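Abbfa_003403 (Acinetobacter baumannii, PDB 4ZXH) probably assembles a peptide natural product as a four-domain nonribosomal peptide synthetase, with condensation, adenylation, peptidyl-carrier and thioesterase domains and a phosphopantetheine arm. Local coordinates at residues A[901-904]-A[908-911]; A[880-885]-A[934-939]; A[246-251]-A[256-261]; A[264-269]-A[439-444]; A[1112-1117]-A[1140-1145]. All blocks are in the same frame, centred on the assembly; numbering follows the deposited sequence.

Interaction 1: A[901-904]-A[908-911]; sequences KTTG and QKLV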
# COMPACT_ATOMS: atom_id res chain seq x y z
N LYS A 901 11.21 -8.05 -10.14
CA LYS A 901 12.52 -8.52 -10.63
C LYS A 901 13.36 -9.07 -9.49
O LYS A 901 13.16 -8.70 -8.33
CB LYS A 901 13.28 -7.40 -11.33
CG LYS A 901 12.64 -6.86 -12.59
CD LYS A 901 12.70 -7.84 -13.76
CE LYS A 901 12.06 -7.20 -14.99
NZ LYS A 901 12.14 -8.04 -16.21
N THR A 902 14.30 -9.96 -9.82
CA THR A 902 15.18 -10.58 -8.83
C THR A 902 16.49 -9.79 -8.66
O THR A 902 16.94 -9.15 -9.61
CB THR A 902 15.47 -12.04 -9.22
OG1 THR A 902 14.23 -12.73 -9.43
CG2 THR A 902 16.27 -12.76 -8.15
N THR A 903 17.09 -9.85 -7.47
CA THR A 903 18.28 -9.03 -7.14
C THR A 903 19.22 -9.65 -6.11
O THR A 903 18.77 -10.14 -5.07
CB THR A 903 17.86 -7.67 -6.59
OG1 THR A 903 17.12 -6.98 -7.60
CG2 THR A 903 19.07 -6.84 -6.17
N GLY A 904 20.52 -9.59 -6.39
CA GLY A 904 21.54 -10.05 -5.46
C GLY A 904 21.36 -11.51 -5.09
O GLY A 904 21.63 -12.40 -5.90
N GLN A 908 13.56 -10.26 -4.11
CA GLN A 908 12.67 -9.73 -5.14
C GLN A 908 12.30 -8.28 -4.85
O GLN A 908 12.13 -7.89 -3.70
CB GLN A 908 11.40 -10.58 -5.26
CG GLN A 908 11.65 -12.08 -5.39
CD GLN A 908 11.99 -12.74 -4.05
OE1 GLN A 908 11.68 -12.22 -2.97
NE2 GLN A 908 12.67 -13.89 -4.12
N LYS A 909 12.18 -7.48 -5.91
CA LYS A 909 11.83 -6.08 -5.79
C LYS A 909 10.92 -5.64 -6.93
O LYS A 909 10.95 -6.21 -8.02
CB LYS A 909 13.08 -5.20 -5.76
CG LYS A 909 13.90 -5.22 -4.49
CD LYS A 909 15.16 -4.35 -4.71
CE LYS A 909 16.05 -4.20 -3.48
NZ LYS A 909 15.42 -3.42 -2.38
N LEU A 910 10.11 -4.62 -6.66
CA LEU A 910 9.20 -4.03 -7.62
C LEU A 910 9.85 -2.93 -8.44
O LEU A 910 10.57 -2.10 -7.89
CB LEU A 910 7.99 -3.44 -6.89
CG LEU A 910 7.08 -4.49 -6.29
CD1 LEU A 910 6.05 -3.80 -5.41
CD2 LEU A 910 6.42 -5.20 -7.42
N VAL A 911 9.56 -2.91 -9.75
CA VAL A 911 10.03 -1.89 -10.71
C VAL A 911 8.86 -1.22 -11.39
O VAL A 911 7.94 -1.89 -11.88
CB VAL A 911 10.89 -2.49 -11.83
CG1 VAL A 911 11.62 -1.40 -12.60
CG2 VAL A 911 11.86 -3.47 -11.26
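Lys901 sets CG beside its own backbone N (chi1 -64°) and bends again at the next bond (chi2 -71°), which lays the first methylenes of its chain against Val911. This is the end, next to the turn, of the beta hairpin made by strands 893-903 and 907-916, in the C-terminal part of the adenylation domain. CG of Lys901 meets CG2 of Val911 at 3.7 Å, the branch that stands beside the valine's N, and the two side chains cross at a slant. Beyond the bend the lysine runs away from the partner strand, where NZ makes a long, weak ion pair with Glu962.

The backbone holds the pair in antiparallel register. Lys901 and Lys909 form a hydrogen-bonded pair: Lys901 N donates a hydrogen bond to Lys909 O at 2.8 Å, nearly straight (174°), and Lys909 N donates one to Lys901 O at 2.9 Å. Thr903, on the same side as the two lysines, shares Phe965 with Lys909 and Val911. Thr902 and Gln908 form the next, non-hydrogen-bonded pair, with side chains on the opposite face. There CA of Gln908 makes a bent C-H...O contact with Lys901 O, 3.4 Å long.

Interaction 2: A[880-885]-A[934-939]; sequences LGEIEN and AYMVPS
Ile883 and Met936 make most of this contact, with Glu882 and Pro938 touching at its margins. The methionine runs extended from its backbone and turns only at its last bond (chi3 71°), carrying CE in toward the helix. There CE of Met936 meets CG1 of Ile883 at 3.9 Å. The same CE of Met936 also reaches the preceding residue, lying 3.8 Å from CB of Glu882 and close to that residue's OE1. The side chains of Glu882 and Met936 pass each other at a slant, as do those of Ile883 and Met936.

Three carbons of Ile883, CG1, CG2 and CD1, gather round the carbonyl oxygen of Met936, the nearest being CD1 of Ile883 at 3.3 Å from Met936 O. CG2 of Ile883 also touches CG of Pro938 at 4.1 Å, the two side chains sliding past each other in opposite directions. No hydrogen bond joins the segments; the side chains meet mainly through carbon, with a carbonyl and a carboxylate oxygen beside the methyls.

Further out, Ile883 also packs on Val898 and Leu910 of the hairpin strands and on Leu932, while Glu884 OE2 accepts a hydrogen bond from Val898 N. The 3-10 turn at 934-936 is tied on its other side to condensation-domain residues: Tyr935 OH bonds Arg221 NE, and Tyr935 N bonds Asp347 OD2. Helix 880-888 thus packs on a small three-stranded sheet and on the loop leading into its edge strand 940-943, the alpha/beta arrangement of the small C-terminal subdomain of adenylation enzymes.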
# COMPACT_ATOMS: atom_id res chain seq x y z
N LEU A 880 -0.14 -6.41 -9.03
CA LEU A 880 0.63 -5.39 -9.75
C LEU A 880 -0.25 -4.28 -10.34
O LEU A 880 0.10 -3.10 -10.29
CB LEU A 880 1.46 -6.04 -10.86
CG LEU A 880 2.55 -6.98 -10.33
CD1 LEU A 880 3.19 -7.79 -11.45
CD2 LEU A 880 3.59 -6.20 -9.54
N GLY A 881 -1.40 -4.65 -10.87
CA GLY A 881 -2.30 -3.69 -11.49
C GLY A 881 -2.82 -2.60 -10.56
O GLY A 881 -3.17 -1.52 -11.03
N GLU A 882 -2.89 -2.87 -9.26
CA GLU A 882 -3.34 -1.83 -8.35
C GLU A 882 -2.28 -0.74 -8.29
O GLU A 882 -2.61 0.46 -8.28
CB GLU A 882 -3.62 -2.38 -6.97
CG GLU A 882 -4.73 -3.41 -6.97
CD GLU A 882 -4.97 -4.00 -5.60
OE1 GLU A 882 -4.30 -3.55 -4.65
OE2 GLU A 882 -5.83 -4.90 -5.48
N ILE A 883 -1.02 -1.15 -8.28
CA ILE A 883 0.06 -0.17 -8.37
C ILE A 883 -0.03 0.60 -9.70
O ILE A 883 0.14 1.83 -9.72
CB ILE A 883 1.44 -0.82 -8.25
CG1 ILE A 883 1.45 -1.83 -7.10
CG2 ILE A 883 2.54 0.23 -8.09
CD1 ILE A 883 2.78 -2.55 -6.94
N GLU A 884 -0.31 -0.10 -10.79
CA GLU A 884 -0.40 0.54 -12.11
C GLU A 884 -1.51 1.58 -12.17
O GLU A 884 -1.33 2.66 -12.74
CB GLU A 884 -0.58 -0.51 -13.21
CG GLU A 884 0.66 -1.39 -13.38
CD GLU A 884 0.44 -2.62 -14.25
OE1 GLU A 884 -0.71 -2.88 -14.69
OE2 GLU A 884 1.44 -3.34 -14.47
N ASN A 885 -2.65 1.27 -11.54
CA ASN A 885 -3.77 2.20 -11.48
C ASN A 885 -3.44 3.48 -10.71
O ASN A 885 -3.83 4.58 -11.14
CB ASN A 885 -5.00 1.52 -10.88
CG ASN A 885 -5.73 0.63 -11.88
OD1 ASN A 885 -5.74 0.90 -13.09
ND2 ASN A 885 -6.34 -0.44 -11.39
N ALA A 934 2.76 0.32 2.10
CA ALA A 934 4.20 0.40 1.99
C ALA A 934 4.78 -0.75 1.18
O ALA A 934 5.72 -0.56 0.41
CB ALA A 934 4.83 0.45 3.35
N TYR A 935 4.22 -1.94 1.33
CA TYR A 935 4.79 -3.09 0.63
C TYR A 935 4.51 -3.05 -0.86
O TYR A 935 5.11 -3.81 -1.62
CB TYR A 935 4.28 -4.41 1.24
CG TYR A 935 2.80 -4.70 1.11
CD1 TYR A 935 1.91 -4.34 2.12
CD2 TYR A 935 2.30 -5.38 0.00
CE1 TYR A 935 0.55 -4.62 2.02
CE2 TYR A 935 0.94 -5.66 -0.10
CZ TYR A 935 0.07 -5.28 0.91
OH TYR A 935 -1.28 -5.56 0.79
N MET A 936 3.64 -2.15 -1.31
CA MET A 936 3.35 -2.03 -2.73
C MET A 936 4.06 -0.84 -3.41
O MET A 936 3.79 -0.52 -4.58
CB MET A 936 1.84 -1.96 -2.94
CG MET A 936 1.18 -3.28 -2.57
SD MET A 936 -0.62 -3.31 -2.58
CE MET A 936 -0.94 -3.23 -4.34
N VAL A 937 4.98 -0.19 -2.70
CA VAL A 937 5.72 0.94 -3.26
C VAL A 937 7.00 0.48 -3.93
O VAL A 937 7.88 -0.06 -3.26
CB VAL A 937 6.08 1.96 -2.19
CG1 VAL A 937 6.96 3.06 -2.82
CG2 VAL A 937 4.83 2.53 -1.56
N PRO A 938 7.12 0.71 -5.25
CA PRO A 938 8.26 0.23 -6.05
C PRO A 938 9.60 0.72 -5.54
O PRO A 938 9.69 1.82 -5.01
CB PRO A 938 7.97 0.80 -7.44
CG PRO A 938 6.50 0.88 -7.49
CD PRO A 938 6.09 1.32 -6.10
N SER A 939 10.62 -0.12 -5.70
CA SER A 939 11.98 0.24 -5.32
C SER A 939 12.72 0.96 -6.45
O SER A 939 13.81 1.48 -6.22
CB SER A 939 12.77 -1.00 -4.91
OG SER A 939 11.98 -1.86 -4.11

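Interaction 3: A[246-251]-A[256-261]; sequences NLAKDY and FGLVLS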
# COMPACT_ATOMS: atom_id res chain seq x y z
N ASN A 246 -15.30 -34.08 21.54
CA ASN A 246 -14.81 -35.44 21.66
C ASN A 246 -13.47 -35.61 20.95
O ASN A 246 -12.58 -36.29 21.46
CB ASN A 246 -15.82 -36.45 21.11
CG ASN A 246 -17.06 -36.56 21.99
OD1 ASN A 246 -17.06 -36.16 23.16
ND2 ASN A 246 -18.13 -37.11 21.43
N LEU A 247 -13.33 -34.99 19.79
CA LEU A 247 -12.08 -35.04 19.03
C LEU A 247 -10.94 -34.36 19.79
O LEU A 247 -9.78 -34.75 19.67
CB LEU A 247 -12.26 -34.38 17.66
CG LEU A 247 -11.09 -34.49 16.67
CD1 LEU A 247 -10.79 -35.95 16.35
CD2 LEU A 247 -11.34 -33.68 15.40
N ALA A 248 -11.28 -33.34 20.58
CA ALA A 248 -10.31 -32.69 21.46
C ALA A 248 -9.80 -33.69 22.50
O ALA A 248 -8.61 -33.72 22.81
CB ALA A 248 -10.92 -31.47 22.14
N LYS A 249 -10.71 -34.50 23.02
CA LYS A 249 -10.37 -35.50 24.02
C LYS A 249 -9.58 -36.67 23.40
O LYS A 249 -8.82 -37.34 24.10
CB LYS A 249 -11.63 -36.01 24.71
N ASP A 250 -9.76 -36.89 22.10
CA ASP A 250 -9.08 -37.98 21.38
C ASP A 250 -7.65 -37.59 20.98
O ASP A 250 -6.92 -38.38 20.38
CB ASP A 250 -9.87 -38.40 20.14
N TYR A 251 -7.28 -36.35 21.32
CA TYR A 251 -5.91 -35.88 21.22
C TYR A 251 -5.45 -35.41 22.60
O TYR A 251 -6.17 -35.57 23.59
CB TYR A 251 -5.79 -34.73 20.23
CG TYR A 251 -6.24 -35.00 18.80
CD1 TYR A 251 -6.24 -36.28 18.27
CD2 TYR A 251 -6.63 -33.95 17.97
CE1 TYR A 251 -6.65 -36.51 16.96
CE2 TYR A 251 -7.03 -34.17 16.66
CZ TYR A 251 -7.04 -35.45 16.16
OH TYR A 251 -7.44 -35.66 14.86
N PHE A 256 -9.83 -25.10 22.32
CA PHE A 256 -9.28 -23.88 21.76
C PHE A 256 -8.24 -24.22 20.72
O PHE A 256 -8.22 -23.64 19.63
CB PHE A 256 -8.65 -22.99 22.82
CG PHE A 256 -7.80 -21.89 22.25
CD1 PHE A 256 -8.38 -20.85 21.53
CD2 PHE A 256 -6.43 -21.89 22.41
CE1 PHE A 256 -7.61 -19.85 20.98
CE2 PHE A 256 -5.66 -20.87 21.87
CZ PHE A 256 -6.26 -19.85 21.15
N GLY A 257 -7.38 -25.17 21.07
CA GLY A 257 -6.32 -25.60 20.18
C GLY A 257 -6.89 -26.22 18.91
O GLY A 257 -6.35 -26.03 17.83
N LEU A 258 -7.99 -26.95 19.05
CA LEU A 258 -8.56 -27.63 17.90
C LEU A 258 -9.08 -26.63 16.89
O LEU A 258 -8.83 -26.75 15.69
CB LEU A 258 -9.68 -28.57 18.34
CG LEU A 258 -10.29 -29.51 17.31
CD1 LEU A 258 -9.21 -30.31 16.61
CD2 LEU A 258 -11.28 -30.44 17.99
N VAL A 259 -9.80 -25.64 17.37
CA VAL A 259 -10.43 -24.69 16.48
C VAL A 259 -9.37 -23.80 15.86
O VAL A 259 -9.49 -23.36 14.72
CB VAL A 259 -11.48 -23.84 17.24
CG1 VAL A 259 -12.04 -22.73 16.35
CG2 VAL A 259 -12.60 -24.74 17.76
N LEU A 260 -8.30 -23.53 16.60
CA LEU A 260 -7.22 -22.72 16.05
C LEU A 260 -6.60 -23.48 14.88
O LEU A 260 -6.38 -22.91 13.82
CB LEU A 260 -6.18 -22.40 17.12
CG LEU A 260 -4.95 -21.63 16.63
CD1 LEU A 260 -5.38 -20.30 16.07
CD2 LEU A 260 -3.93 -21.44 17.73
N SER A 261 -6.35 -24.77 15.08
CA SER A 261 -5.86 -25.64 14.00
C SER A 261 -6.75 -25.57 12.77
O SER A 261 -6.26 -25.41 11.64
CB SER A 261 -5.78 -27.09 14.48
OG SER A 261 -4.75 -27.22 15.44
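Leu258 is the bump here, and the hollow it enters is lined by Leu247, Ala248 and Tyr251. Its CG stands anti to the backbone N (chi1 -173°), which sends both methyls out from helix 255-271 toward the end of helix 238-249. CD2 goes deepest: Leu258 CD2 sits 4.1 Å from CB of Leu247 and 3.9 Å from the backbone N of Ala248, with CB of Ala248 forming a shallow wall at 4.3 Å. This methyl therefore lies beside both the main chain and the side chain of Ala248.

CD2 of Leu247 touches both methyls of Leu258, 4.1 Å from CD2 and 4.2 Å from CD1, and the two leucine side chains cross at about a right angle. Leu258 CD1 also approaches the tyrosine ring obliquely, 4.4 Å from Tyr251 CE2; that ring is poorly ordered, so its part is less certain. Leu247 O, from the ring's own segment, lies over one face of it, toward the rim.

Ile253 in the connecting loop and Met445 of helix 428-447 also pack on Leu258. The leucine packs two consecutive helices, joined by a short loop, against each other within the condensation domain, whose family has the chloramphenicol acetyltransferase-like fold.

Interaction 4: A[264-269]-A[439-444]; sequences YVLLHK and QAVLSE
Two regular helical turns face each other here, 264-269 from helix 255-271 and 439-444 from helix 428-447, with Leu266 and Val441 nearest at 6.8 Å between their CA atoms. Each keeps its own i to i+4 bonding: His268 N to Tyr264 O and Lys269 N to Val265 O in the first, Ser443 N to Gln439 O and Glu444 N to Ala440 O in the second.

Val441 carries the contact from its helix. CG1 of Val441 stands anti to the backbone N (chi1 172°) and meets CG1 of Val265 at 3.9 Å, with CB of Val265 just behind it at 4.1 Å. The other branch is shared: CG2 of Val441 lies 4.2 Å from CG1 of Val265 and turns toward the main chain of the next residue, 4.3 Å from CA of Leu266. CB of Leu266 is about as close to that methyl, whereas the rest of its side chain leads elsewhere. Both branches of Val441 are thus engaged, against one branch of Val265, and the two valines cross at a slant.

Phe316 of helix 313-329 packs on Val265 as well. Polar side chains at the margins look to other parts of the domain: Lys269 NZ bonds Ile453 O, and Gln439 NE2 bonds Arg235 O.

Only carbon atoms touch, the valine branches and CA and CB of Leu266, without a hydrogen bond or charge pair between the segments. Cohesion across this buried helix pair of the condensation domain probably comes from dispersion and the exclusion of water.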
# COMPACT_ATOMS: atom_id res chain seq x y z
N TYR A 264 -6.07 -22.12 10.88
CA TYR A 264 -4.89 -22.19 10.02
C TYR A 264 -5.18 -22.98 8.73
O TYR A 264 -4.88 -22.52 7.63
CB TYR A 264 -3.71 -22.85 10.74
CG TYR A 264 -2.98 -22.00 11.74
CD1 TYR A 264 -2.20 -20.93 11.34
CD2 TYR A 264 -3.03 -22.30 13.09
CE1 TYR A 264 -1.51 -20.17 12.25
CE2 TYR A 264 -2.35 -21.54 14.01
CZ TYR A 264 -1.60 -20.48 13.59
OH TYR A 264 -0.92 -19.73 14.52
N VAL A 265 -5.74 -24.17 8.89
CA VAL A 265 -6.07 -25.00 7.73
C VAL A 265 -6.93 -24.20 6.76
O VAL A 265 -6.65 -24.18 5.57
CB VAL A 265 -6.80 -26.30 8.14
CG1 VAL A 265 -7.47 -26.94 6.94
CG2 VAL A 265 -5.82 -27.27 8.76
N LEU A 266 -7.93 -23.50 7.28
CA LEU A 266 -8.74 -22.61 6.46
C LEU A 266 -7.92 -21.56 5.70
O LEU A 266 -8.08 -21.43 4.49
CB LEU A 266 -9.79 -21.89 7.32
CG LEU A 266 -10.59 -20.94 6.44
CD1 LEU A 266 -11.30 -21.72 5.36
CD2 LEU A 266 -11.57 -20.10 7.23
N LEU A 267 -7.07 -20.80 6.39
CA LEU A 267 -6.31 -19.73 5.73
C LEU A 267 -5.28 -20.29 4.75
O LEU A 267 -4.93 -19.64 3.76
CB LEU A 267 -5.62 -18.85 6.77
CG LEU A 267 -6.56 -18.34 7.88
CD1 LEU A 267 -5.77 -17.78 9.06
CD2 LEU A 267 -7.56 -17.31 7.35
N HIS A 268 -4.80 -21.50 5.02
CA HIS A 268 -3.93 -22.24 4.11
C HIS A 268 -4.62 -22.53 2.79
O HIS A 268 -4.03 -22.32 1.72
CB HIS A 268 -3.49 -23.55 4.75
CG HIS A 268 -2.68 -24.43 3.84
ND1 HIS A 268 -1.43 -24.07 3.40
CD2 HIS A 268 -2.95 -25.64 3.30
CE1 HIS A 268 -0.95 -25.03 2.62
NE2 HIS A 268 -1.86 -25.99 2.54
N LYS A 269 -5.86 -23.00 2.86
CA LYS A 269 -6.65 -23.30 1.68
C LYS A 269 -7.03 -22.04 0.91
O LYS A 269 -7.03 -22.06 -0.32
CB LYS A 269 -7.91 -24.09 2.05
CG LYS A 269 -7.65 -25.54 2.49
CD LYS A 269 -6.67 -26.21 1.55
CE LYS A 269 -6.35 -27.63 1.98
NZ LYS A 269 -5.45 -28.29 0.98
N GLN A 439 -16.94 -23.88 8.71
CA GLN A 439 -17.92 -24.92 9.00
C GLN A 439 -17.44 -26.25 8.39
O GLN A 439 -17.49 -27.31 9.02
CB GLN A 439 -19.30 -24.54 8.44
CG GLN A 439 -20.01 -23.32 9.08
CD GLN A 439 -20.65 -23.63 10.41
OE1 GLN A 439 -20.02 -23.53 11.45
NE2 GLN A 439 -21.93 -23.99 10.39
N ALA A 440 -16.94 -26.17 7.16
CA ALA A 440 -16.52 -27.35 6.40
C ALA A 440 -15.26 -28.00 6.96
O ALA A 440 -15.21 -29.22 7.13
CB ALA A 440 -16.32 -26.99 4.96
N VAL A 441 -14.24 -27.18 7.21
CA VAL A 441 -13.00 -27.67 7.82
C VAL A 441 -13.28 -28.38 9.14
O VAL A 441 -12.79 -29.47 9.38
CB VAL A 441 -11.99 -26.53 8.09
CG1 VAL A 441 -10.81 -27.04 8.90
CG2 VAL A 441 -11.50 -25.95 6.79
N LEU A 442 -14.11 -27.75 9.97
CA LEU A 442 -14.49 -28.34 11.25
C LEU A 442 -15.22 -29.67 11.06
O LEU A 442 -14.94 -30.64 11.76
CB LEU A 442 -15.34 -27.36 12.06
CG LEU A 442 -14.52 -26.16 12.57
CD1 LEU A 442 -15.36 -25.16 13.32
CD2 LEU A 442 -13.34 -26.63 13.42
N SER A 443 -16.15 -29.72 10.10
CA SER A 443 -16.86 -30.97 9.82
C SER A 443 -15.90 -32.05 9.35
O SER A 443 -15.90 -33.16 9.90
CB SER A 443 -17.96 -30.78 8.77
OG SER A 443 -19.11 -30.16 9.31
N GLU A 444 -15.09 -31.72 8.35
CA GLU A 444 -14.16 -32.68 7.76
C GLU A 444 -13.11 -33.14 8.78
O GLU A 444 -12.57 -34.24 8.67
CB GLU A 444 -13.49 -32.11 6.51

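Interaction 5: A[1112-1117]-A[1140-1145]; sequences EEMATL and GAIAYE
Helices 1111-1125 and 1138-1152 cross here steeply, their short segments 9.3 Å apart at the axes with 72° between their directions, and Ala1115 and Glu1145 bring the backbones nearest. The small methyl of Ala1115 permits this: CB rests 3.7 Å from CG of Glu1145. That glutamate starts anti to its backbone N and folds back at the next bond (chi2 63°), placing its carboxylate beside Glu1112. OE2 of Glu1145 comes 3.7 Å from CG of Glu1112, so it meets the methylene part of the other acid. The carboxylates themselves keep apart, 5.4 Å between OE2 of Glu1112 and OE1 of Glu1145.

At the other end, SD of Met1114 lies on CD1 of Ile1142 at 3.6 Å, the two side chains crossing at about a right angle. Ile1142 continues to the putative nucleophile elbow and to His1071 and Phe1070, as expected for the helix that follows the elbow in an alpha/beta-hydrolase thioesterase.

Glu1145 is buried, but well supplied: OE1 takes a salt bridge from Arg1148 NE and a hydrogen bond with Tyr1253 OH, while OE2 is bonded by Gln1149 NE2, which also reaches Glu1112 O. With these partners the carboxylate is likely to stay ionised despite burial, and Gln1149 links the two helices through polar bonds where the apolar contacts end.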
# COMPACT_ATOMS: atom_id res chain seq x y z
N GLU A 1112 27.14 44.38 19.14
CA GLU A 1112 26.79 44.76 20.50
C GLU A 1112 25.31 44.42 20.79
O GLU A 1112 24.98 43.90 21.86
CB GLU A 1112 27.09 46.25 20.75
CG GLU A 1112 28.61 46.65 20.69
CD GLU A 1112 29.13 47.11 19.29
OE1 GLU A 1112 28.45 46.86 18.26
OE2 GLU A 1112 30.22 47.72 19.22
N GLU A 1113 24.44 44.65 19.82
CA GLU A 1113 23.01 44.40 20.01
C GLU A 1113 22.69 42.91 19.94
O GLU A 1113 21.90 42.39 20.71
CB GLU A 1113 22.17 45.16 18.98
CG GLU A 1113 22.18 46.67 19.17
CD GLU A 1113 21.80 47.08 20.58
OE1 GLU A 1113 20.92 46.43 21.18
OE2 GLU A 1113 22.39 48.06 21.09
N MET A 1114 23.32 42.25 18.98
CA MET A 1114 23.27 40.80 18.83
C MET A 1114 23.56 40.12 20.17
O MET A 1114 22.84 39.22 20.60
CB MET A 1114 24.30 40.37 17.77
CG MET A 1114 24.13 39.03 17.15
SD MET A 1114 25.31 38.80 15.78
CE MET A 1114 24.92 40.21 14.75
N ALA A 1115 24.61 40.59 20.83
CA ALA A 1115 25.09 39.99 22.07
C ALA A 1115 24.09 40.13 23.23
O ALA A 1115 23.79 39.14 23.90
CB ALA A 1115 26.43 40.60 22.45
N THR A 1116 23.60 41.35 23.46
CA THR A 1116 22.56 41.58 24.44
C THR A 1116 21.35 40.67 24.21
O THR A 1116 20.85 40.05 25.13
CB THR A 1116 22.08 43.04 24.44
OG1 THR A 1116 23.18 43.91 24.74
CG2 THR A 1116 20.98 43.24 25.46
N LEU A 1117 20.90 40.61 22.97
CA LEU A 1117 19.75 39.78 22.62
C LEU A 1117 19.99 38.31 22.97
O LEU A 1117 19.13 37.66 23.57
CB LEU A 1117 19.43 39.90 21.14
CG LEU A 1117 18.23 39.03 20.73
CD1 LEU A 1117 17.00 39.60 21.41
CD2 LEU A 1117 18.05 38.96 19.22
N GLY A 1140 33.16 33.01 17.09
CA GLY A 1140 34.17 33.42 18.05
C GLY A 1140 34.11 34.90 18.40
O GLY A 1140 34.26 35.25 19.58
N ALA A 1141 33.88 35.77 17.41
CA ALA A 1141 33.80 37.21 17.65
C ALA A 1141 32.56 37.60 18.46
O ALA A 1141 32.63 38.44 19.35
CB ALA A 1141 33.84 37.97 16.37
N ILE A 1142 31.42 36.99 18.15
CA ILE A 1142 30.21 37.14 18.97
C ILE A 1142 30.48 36.75 20.41
O ILE A 1142 30.18 37.52 21.34
CB ILE A 1142 29.06 36.30 18.43
CG1 ILE A 1142 28.65 36.82 17.05
CG2 ILE A 1142 27.89 36.32 19.38
CD1 ILE A 1142 27.55 36.04 16.41
N ALA A 1143 31.09 35.57 20.60
CA ALA A 1143 31.46 35.07 21.94
C ALA A 1143 32.29 36.07 22.72
O ALA A 1143 32.10 36.23 23.93
CB ALA A 1143 32.22 33.78 21.83
N TYR A 1144 33.21 36.72 22.03
CA TYR A 1144 34.07 37.72 22.65
C TYR A 1144 33.22 38.85 23.19
O TYR A 1144 33.36 39.24 24.35
CB TYR A 1144 35.10 38.23 21.65
CG TYR A 1144 36.21 39.09 22.22
CD1 TYR A 1144 37.21 38.53 23.02
CD2 TYR A 1144 36.30 40.44 21.92
CE1 TYR A 1144 38.24 39.30 23.52
CE2 TYR A 1144 37.33 41.22 22.41
CZ TYR A 1144 38.30 40.65 23.22
OH TYR A 1144 39.33 41.43 23.71
N GLU A 1145 32.32 39.37 22.35
CA GLU A 1145 31.49 40.50 22.76
C GLU A 1145 30.48 40.10 23.85
O GLU A 1145 30.15 40.89 24.74
CB GLU A 1145 30.76 41.12 21.56
CG GLU A 1145 29.73 42.20 21.93
CD GLU A 1145 30.35 43.42 22.62
OE1 GLU A 1145 31.58 43.65 22.48
OE2 GLU A 1145 29.60 44.16 23.30

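Interactions 1 and 2 belong to one small subdomain and touch: Leu910, on the hairpin of interaction 1, packs on Leu880, Ile883 and Pro938 of interaction 2. The first is a surface contact held by backbone hydrogen bonds; the second is buried and held by side chains. Interactions 3 and 4 share helix 255-271 in the condensation domain, their centres 13 Å apart, and are both buried and apolar, one joining neighbours in sequence and the other a helix 170 residues away. Interaction 5, in the thioesterase domain, lies about 77 Å from interaction 4, centre to centre; it too is buried, and has a buried carboxylate bonded to outside partners.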